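Local coordinates for protein aminotransferase, class IV (PDB 4TVI) that probably transfers amino groups between the branched-chain amino acids leucine, isoleucine and valine and 2-oxoglutarate, using pyridoxal 5'-phosphate as cofactor, at residues A[93-107]-A[138-150]. Residues are numbered along the deposited sequence; the frame is centred on the assembly and turned at random.
Sequences GLEPTLSANDIEALA and PLASSTDFALCLE
Phe145, on strand 143-151, is met by aliphatic side chains of segment 93-107, each from its own direction. Leu98 crosses it at about a right angle and sets CD1 over one face, 3.8 Å from the ring centroid and 20° off the normal, a CH-pi contact offset toward the CD2-CE2 bond. Leu106 comes head-on to Phe145, pointing against it, with CD2 at the ring edge close to the plane, 3.7 Å from Phe145 CE2. On the same side of the ring as Leu98 but out beyond its rim, Ile103 approaches obliquely, CD1 4.0 Å from Phe145 CE1. With CG anti to the backbone N (chi1 173°), Phe145 stretches toward the helix, while Tyr126 of the adjacent strand 120-128 meets its ring with the planes inclined. Two residues along the strand, Leu147 runs alongside Leu106 but points the other way, its CD2 4.0 Å from Leu106 CG and 3.7 Å from Ala107 CA. This is helix-on-sheet packing in the smaller, N-terminal domain of a class IV aminotransferase: helix 100-111 lies over one face of the five-stranded antiparallel sheet, in which strand 143-151 is central. A capping box of Ser99 and Asp102 starts that helix. Before it, the chain leaves helix 78-91 through a Schellman motif at Gly93 and is fastened to the strand by Thr143. Thr143 OG1 accepts from Glu95 N (3.0 Å, N-H...O 160°) and donates to Ala140 O, in the carbonyl plane on a lone pair, so this one hydroxyl of a buried threonine ties Glu95 of the incoming chain to the turn at Ala140. Leu94 CB packs beside that hydroxyl, and the Leu94 side chain crosses Pro138 at about a right angle, CD2 4.1 Å from Pro138 CB; Pro138 also packs on Ala189 of the second subunit.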
ATOM      1  N   GLY A  93      -8.214   9.706   3.266  1.00 21.19           N
ATOM      2  CA  GLY A  93      -9.294   9.638   4.237  1.00 21.42           C
ATOM      3  C   GLY A  93      -8.858   9.950   5.658  1.00 21.59           C
ATOM      4  O   GLY A  93      -9.548   9.617   6.626  1.00 21.87           O
ATOM      5  N   LEU A  94      -7.701  10.583   5.795  1.00 19.70           N
ATOM      6  CA  LEU A  94      -7.220  10.988   7.106  1.00 19.23           C
ATOM      7  C   LEU A  94      -7.611  12.423   7.383  1.00 22.87           C
ATOM      8  O   LEU A  94      -8.005  13.148   6.478  1.00 24.61           O
ATOM      9  CB  LEU A  94      -5.705  10.825   7.203  1.00 17.52           C
ATOM     10  CG  LEU A  94      -5.171   9.449   6.807  1.00 17.66           C
ATOM     11  CD1 LEU A  94      -3.651   9.424   6.873  1.00 17.87           C
ATOM     12  CD2 LEU A  94      -5.768   8.377   7.707  1.00 16.28           C
ATOM     13  N   GLU A  95      -7.511  12.831   8.641  1.00 24.51           N
ATOM     14  CA  GLU A  95      -7.710  14.230   8.986  1.00 22.59           C
ATOM     15  C   GLU A  95      -6.417  14.769   9.570  1.00 21.62           C
ATOM     16  O   GLU A  95      -6.122  14.527  10.742  1.00 20.94           O
ATOM     17  CB  GLU A  95      -8.867  14.400   9.970  1.00 25.69           C
ATOM     18  CG  GLU A  95      -9.123  15.845  10.354  1.00 34.32           C
ATOM     19  CD  GLU A  95      -9.591  16.690   9.180  1.00 40.78           C
ATOM     20  OE1 GLU A  95     -10.221  16.134   8.255  1.00 43.83           O
ATOM     21  OE2 GLU A  95      -9.321  17.912   9.182  1.00 42.12           O
ATOM     22  N   PRO A  96      -5.634  15.490   8.747  1.00 21.17           N
ATOM     23  CA  PRO A  96      -4.331  16.018   9.167  1.00 21.16           C
ATOM     24  C   PRO A  96      -4.439  16.820  10.456  1.00 20.72           C
ATOM     25  O   PRO A  96      -5.360  17.616  10.632  1.00 24.52           O
ATOM     26  CB  PRO A  96      -3.893  16.896   7.982  1.00 20.62           C
ATOM     27  CG  PRO A  96      -5.133  17.095   7.149  1.00 19.99           C
ATOM     28  CD  PRO A  96      -5.953  15.861   7.358  1.00 18.62           C
ATOM     29  N   THR A  97      -3.494  16.574  11.353  1.00 20.25           N
ATOM     30  CA  THR A  97      -3.500  17.124  12.699  1.00 20.94           C
ATOM     31  C   THR A  97      -2.758  18.457  12.803  1.00 21.43           C
ATOM     32  O   THR A  97      -2.872  19.156  13.809  1.00 20.77           O
ATOM     33  CB  THR A  97      -2.877  16.123  13.675  1.00 22.73           C
ATOM     34  OG1 THR A  97      -1.583  15.750  13.186  1.00 23.12           O
ATOM     35  CG2 THR A  97      -3.745  14.867  13.772  1.00 22.99           C
ATOM     36  N   LEU A  98      -1.962  18.780  11.785  1.00 19.55           N
ATOM     37  CA  LEU A  98      -1.194  20.027  11.771  1.00 19.75           C
ATOM     38  C   LEU A  98      -1.421  20.831  10.489  1.00 20.91           C
ATOM     39  O   LEU A  98      -1.616  20.267   9.414  1.00 19.87           O
ATOM     40  CB  LEU A  98       0.299  19.742  11.941  1.00 20.06           C
ATOM     41  CG  LEU A  98       0.763  19.042  13.219  1.00 24.14           C
ATOM     42  CD1 LEU A  98       2.252  18.753  13.146  1.00 24.22           C
ATOM     43  CD2 LEU A  98       0.450  19.905  14.426  1.00 26.22           C
ATOM     44  N   SER A  99      -1.393  22.153  10.606  1.00 20.44           N
ATOM     45  CA  SER A  99      -1.425  22.999   9.426  1.00 19.75           C
ATOM     46  C   SER A  99      -0.109  22.846   8.678  1.00 17.56           C
ATOM     47  O   SER A  99       0.866  22.325   9.227  1.00 15.79           O
ATOM     48  CB  SER A  99      -1.648  24.458   9.808  1.00 22.03           C
ATOM     49  OG  SER A  99      -0.516  24.963  10.491  1.00 21.00           O
ATOM     50  N   ALA A 100      -0.075  23.305   7.432  1.00 16.38           N
ATOM     51  CA  ALA A 100       1.150  23.247   6.640  1.00 16.99           C
ATOM     52  C   ALA A 100       2.256  24.067   7.299  1.00 16.17           C
ATOM     53  O   ALA A 100       3.412  23.642   7.349  1.00 14.95           O
ATOM     54  CB  ALA A 100       0.893  23.742   5.225  1.00 15.10           C
ATOM     55  N   ASN A 101       1.886  25.230   7.828  1.00 18.50           N
ATOM     56  CA  ASN A 101       2.827  26.084   8.548  1.00 19.75           C
ATOM     57  C   ASN A 101       3.339  25.434   9.831  1.00 19.60           C
ATOM     58  O   ASN A 101       4.503  25.622  10.199  1.00 17.37           O
ATOM     59  CB  ASN A 101       2.184  27.434   8.865  1.00 21.71           C
ATOM     60  CG  ASN A 101       2.255  28.396   7.702  1.00 26.92           C
ATOM     61  OD1 ASN A 101       2.936  28.136   6.711  1.00 27.89           O
ATOM     62  ND2 ASN A 101       1.546  29.514   7.810  1.00 31.15           N
ATOM     63  N   ASP A 102       2.469  24.687  10.511  1.00 18.69           N
ATOM     64  CA  ASP A 102       2.869  23.940  11.702  1.00 20.89           C
ATOM     65  C   ASP A 102       3.985  22.951  11.376  1.00 20.79           C
ATOM     66  O   ASP A 102       5.001  22.900  12.073  1.00 19.24           O
ATOM     67  CB  ASP A 102       1.683  23.168  12.303  1.00 20.00           C
ATOM     68  CG  ASP A 102       0.687  24.063  13.015  1.00 23.77           C
ATOM     69  OD1 ASP A 102       1.071  25.164  13.470  1.00 25.59           O
ATOM     70  OD2 ASP A 102      -0.489  23.657  13.118  1.00 24.28           O
ATOM     71  N   ILE A 103       3.786  22.174  10.313  1.00 19.72           N
ATOM     72  CA  ILE A 103       4.756  21.171   9.888  1.00 18.73           C
ATOM     73  C   ILE A 103       6.083  21.826   9.510  1.00 21.58           C
ATOM     74  O   ILE A 103       7.150  21.340   9.884  1.00 23.97           O
ATOM     75  CB  ILE A 103       4.226  20.341   8.698  1.00 16.85           C
ATOM     76  CG1 ILE A 103       3.056  19.461   9.149  1.00 16.07           C
ATOM     77  CG2 ILE A 103       5.339  19.491   8.076  1.00 13.41           C
ATOM     78  CD1 ILE A 103       2.516  18.550   8.048  1.00 17.08           C
ATOM     79  N   GLU A 104       6.012  22.932   8.776  1.00 19.23           N
ATOM     80  CA  GLU A 104       7.219  23.644   8.370  1.00 17.93           C
ATOM     81  C   GLU A 104       7.968  24.187   9.586  1.00 17.68           C
ATOM     82  O   GLU A 104       9.186  24.037   9.692  1.00 15.78           O
ATOM     83  CB  GLU A 104       6.882  24.786   7.409  1.00 17.13           C
ATOM     84  CG  GLU A 104       8.080  25.662   7.070  1.00 21.46           C
ATOM     85  CD  GLU A 104       7.774  26.710   6.008  1.00 23.38           C
ATOM     86  OE1 GLU A 104       6.652  26.710   5.463  1.00 22.26           O
ATOM     87  OE2 GLU A 104       8.668  27.530   5.712  1.00 28.33           O
ATOM     88  N   ALA A 105       7.229  24.817  10.492  1.00 18.72           N
ATOM     89  CA  ALA A 105       7.808  25.393  11.702  1.00 22.17           C
ATOM     90  C   ALA A 105       8.451  24.309  12.564  1.00 21.29           C
ATOM     91  O   ALA A 105       9.543  24.489  13.100  1.00 20.25           O
ATOM     92  CB  ALA A 105       6.750  26.142  12.491  1.00 17.91           C
ATOM     93  N   LEU A 106       7.762  23.182  12.687  1.00 19.86           N
ATOM     94  CA  LEU A 106       8.268  22.045  13.446  1.00 20.40           C
ATOM     95  C   LEU A 106       9.535  21.477  12.800  1.00 20.07           C
ATOM     96  O   LEU A 106      10.495  21.128  13.491  1.00 18.02           O
ATOM     97  CB  LEU A 106       7.192  20.965  13.549  1.00 17.75           C
ATOM     98  CG  LEU A 106       7.487  19.781  14.467  1.00 21.48           C
ATOM     99  CD1 LEU A 106       7.590  20.252  15.908  1.00 21.15           C
ATOM    100  CD2 LEU A 106       6.415  18.715  14.314  1.00 20.33           C
ATOM    101  N   ALA A 107       9.533  21.397  11.474  1.00 19.60           N
ATOM    102  CA  ALA A 107      10.700  20.925  10.734  1.00 21.56           C
ATOM    103  C   ALA A 107      11.925  21.795  11.018  1.00 22.11           C
ATOM    104  O   ALA A 107      13.019  21.283  11.265  1.00 21.69           O
ATOM    105  CB  ALA A 107      10.406  20.898   9.243  1.00 21.39           C
ATOM    106  N   PRO A 138     -10.167   3.685   7.386  1.00 19.89           N
ATOM    107  CA  PRO A 138      -9.580   4.446   8.495  1.00 21.56           C
ATOM    108  C   PRO A 138     -10.587   5.331   9.229  1.00 20.85           C
ATOM    109  O   PRO A 138     -11.466   5.924   8.605  1.00 19.11           O
ATOM    110  CB  PRO A 138      -8.519   5.313   7.801  1.00 18.78           C
ATOM    111  CG  PRO A 138      -8.991   5.443   6.404  1.00 18.96           C
ATOM    112  CD  PRO A 138      -9.649   4.127   6.080  1.00 18.31           C
ATOM    113  N   LEU A 139     -10.464   5.402  10.549  1.00 19.49           N
ATOM    114  CA  LEU A 139     -11.209   6.379  11.327  1.00 21.05           C
ATOM    115  C   LEU A 139     -10.403   7.680  11.319  1.00 22.57           C
ATOM    116  O   LEU A 139      -9.353   7.759  11.959  1.00 22.75           O
ATOM    117  CB  LEU A 139     -11.445   5.878  12.757  1.00 21.28           C
ATOM    118  CG  LEU A 139     -12.244   6.775  13.702  1.00 23.32           C
ATOM    119  CD1 LEU A 139     -13.652   6.981  13.182  1.00 26.61           C
ATOM    120  CD2 LEU A 139     -12.275   6.169  15.097  1.00 25.56           C
ATOM    121  N   ALA A 140     -10.884   8.682  10.584  1.00 21.26           N
ATOM    122  CA  ALA A 140     -10.127   9.919  10.350  1.00 19.11           C
ATOM    123  C   ALA A 140      -9.670  10.594  11.640  1.00 19.24           C
ATOM    124  O   ALA A 140      -8.546  11.092  11.731  1.00 18.52           O
ATOM    125  CB  ALA A 140     -10.958  10.894   9.525  1.00 19.98           C
ATOM    126  N   SER A 141     -10.533  10.571  12.650  1.00 19.28           N
ATOM    127  CA  SER A 141     -10.238  11.216  13.917  1.00 22.12           C
ATOM    128  C   SER A 141      -9.084  10.534  14.651  1.00 22.72           C
ATOM    129  O   SER A 141      -8.567  11.070  15.624  1.00 23.22           O
ATOM    130  CB  SER A 141     -11.485  11.234  14.801  1.00 24.28           C
ATOM    131  OG  SER A 141     -11.978   9.920  15.003  1.00 22.63           O
ATOM    132  N   SER A 142      -8.692   9.345  14.197  1.00 22.64           N
ATOM    133  CA  SER A 142      -7.600   8.618  14.833  1.00 18.45           C
ATOM    134  C   SER A 142      -6.269   8.891  14.140  1.00 17.44           C
ATOM    135  O   SER A 142      -5.273   8.221  14.413  1.00 17.17           O
ATOM    136  CB  SER A 142      -7.883   7.114  14.838  1.00 18.77           C
ATOM    137  OG  SER A 142      -7.749   6.565  13.537  1.00 18.17           O
ATOM    138  N   THR A 143      -6.248   9.895  13.267  1.00 17.00           N
ATOM    139  CA  THR A 143      -5.029  10.275  12.554  1.00 17.37           C
ATOM    140  C   THR A 143      -3.935  10.729  13.516  1.00 20.10           C
ATOM    141  O   THR A 143      -4.197  11.490  14.454  1.00 16.62           O
ATOM    142  CB  THR A 143      -5.301  11.403  11.534  1.00 17.94           C
ATOM    143  OG1 THR A 143      -6.241  10.941  10.555  1.00 17.98           O
ATOM    144  CG2 THR A 143      -4.017  11.820  10.825  1.00 17.09           C
ATOM    145  N   ASP A 144      -2.721  10.220  13.310  1.00 15.59           N
ATOM    146  CA  ASP A 144      -1.574  10.653  14.099  1.00 20.09           C
ATOM    147  C   ASP A 144      -0.445  11.115  13.179  1.00 18.22           C
ATOM    148  O   ASP A 144      -0.485  10.890  11.971  1.00 14.80           O
ATOM    149  CB  ASP A 144      -1.094   9.533  15.026  1.00 18.57           C
ATOM    150  CG  ASP A 144      -0.400  10.066  16.273  1.00 21.80           C
ATOM    151  OD1 ASP A 144      -0.123  11.288  16.338  1.00 21.31           O
ATOM    152  OD2 ASP A 144      -0.149   9.268  17.198  1.00 21.06           O
ATOM    153  N   PHE A 145       0.567  11.745  13.763  1.00 17.84           N
ATOM    154  CA  PHE A 145       1.633  12.374  12.993  1.00 17.07           C
ATOM    155  C   PHE A 145       3.015  12.022  13.522  1.00 18.53           C
ATOM    156  O   PHE A 145       3.198  11.799  14.722  1.00 22.67           O
ATOM    157  CB  PHE A 145       1.436  13.894  13.003  1.00 16.68           C
ATOM    158  CG  PHE A 145       2.561  14.672  12.375  1.00 17.57           C
ATOM    159  CD1 PHE A 145       2.615  14.853  11.002  1.00 15.33           C
ATOM    160  CD2 PHE A 145       3.541  15.258  13.161  1.00 18.57           C
ATOM    161  CE1 PHE A 145       3.636  15.580  10.424  1.00 15.66           C
ATOM    162  CE2 PHE A 145       4.570  15.993  12.585  1.00 18.30           C
ATOM    163  CZ  PHE A 145       4.617  16.153  11.218  1.00 17.47           C
ATOM    164  N   ALA A 146       3.988  11.970  12.622  1.00 14.94           N
ATOM    165  CA  ALA A 146       5.385  11.880  13.020  1.00 17.93           C
ATOM    166  C   ALA A 146       6.251  12.565  11.973  1.00 18.65           C
ATOM    167  O   ALA A 146       5.966  12.497  10.776  1.00 18.38           O
ATOM    168  CB  ALA A 146       5.812  10.434  13.218  1.00 14.46           C
ATOM    169  N   LEU A 147       7.292  13.248  12.434  1.00 17.75           N
ATOM    170  CA  LEU A 147       8.216  13.943  11.546  1.00 18.53           C
ATOM    171  C   LEU A 147       9.624  13.396  11.742  1.00 20.04           C
ATOM    172  O   LEU A 147      10.248  13.619  12.781  1.00 22.57           O
ATOM    173  CB  LEU A 147       8.182  15.447  11.811  1.00 18.07           C
ATOM    174  CG  LEU A 147       9.094  16.326  10.955  1.00 18.30           C
ATOM    175  CD1 LEU A 147       8.777  16.150   9.469  1.00 14.51           C
ATOM    176  CD2 LEU A 147       8.948  17.776  11.374  1.00 17.94           C
ATOM    177  N   CYS A 148      10.124  12.684  10.742  1.00 19.08           N
ATOM    178  CA  CYS A 148      11.417  12.020  10.862  1.00 19.54           C
ATOM    179  C   CYS A 148      12.506  12.762  10.092  1.00 19.56           C
ATOM    180  O   CYS A 148      12.405  12.954   8.875  1.00 19.47           O
ATOM    181  CB  CYS A 148      11.309  10.572  10.367  1.00 16.69           C
ATOM    182  SG  CYS A 148      12.815   9.594  10.577  1.00 20.84           S
ATOM    183  N   LEU A 149      13.541  13.175  10.815  1.00 18.48           N
ATOM    184  CA  LEU A 149      14.681  13.861  10.220  1.00 20.21           C
ATOM    185  C   LEU A 149      15.914  12.976  10.256  1.00 18.97           C
ATOM    186  O   LEU A 149      16.321  12.507  11.325  1.00 16.79           O
ATOM    187  CB  LEU A 149      14.976  15.178  10.943  1.00 21.54           C
ATOM    188  CG  LEU A 149      13.815  16.149  11.153  1.00 24.17           C
ATOM    189  CD1 LEU A 149      14.328  17.464  11.715  1.00 25.81           C
ATOM    190  CD2 LEU A 149      13.027  16.365   9.877  1.00 23.97           C
ATOM    191  N   GLU A 150      16.495  12.737   9.087  1.00 17.44           N
ATOM    192  CA  GLU A 150      17.696  11.917   8.980  1.00 19.88           C
ATOM    193  C   GLU A 150      18.855  12.692   8.364  1.00 21.23           C
ATOM    194  O   GLU A 150      18.711  13.303   7.303  1.00 20.99           O
ATOM    195  CB  GLU A 150      17.420  10.659   8.156  1.00 22.00           C
ATOM    196  CG  GLU A 150      18.587   9.681   8.125  1.00 25.21           C
ATOM    197  CD  GLU A 150      18.232   8.373   7.436  1.00 27.75           C
ATOM    198  OE1 GLU A 150      17.111   8.275   6.889  1.00 27.06           O
ATOM    199  OE2 GLU A 150      19.069   7.446   7.442  1.00 29.93           O
TER
HETATM  200  O   HOH W   1     -11.817   8.490   6.502  1.00 23.51           O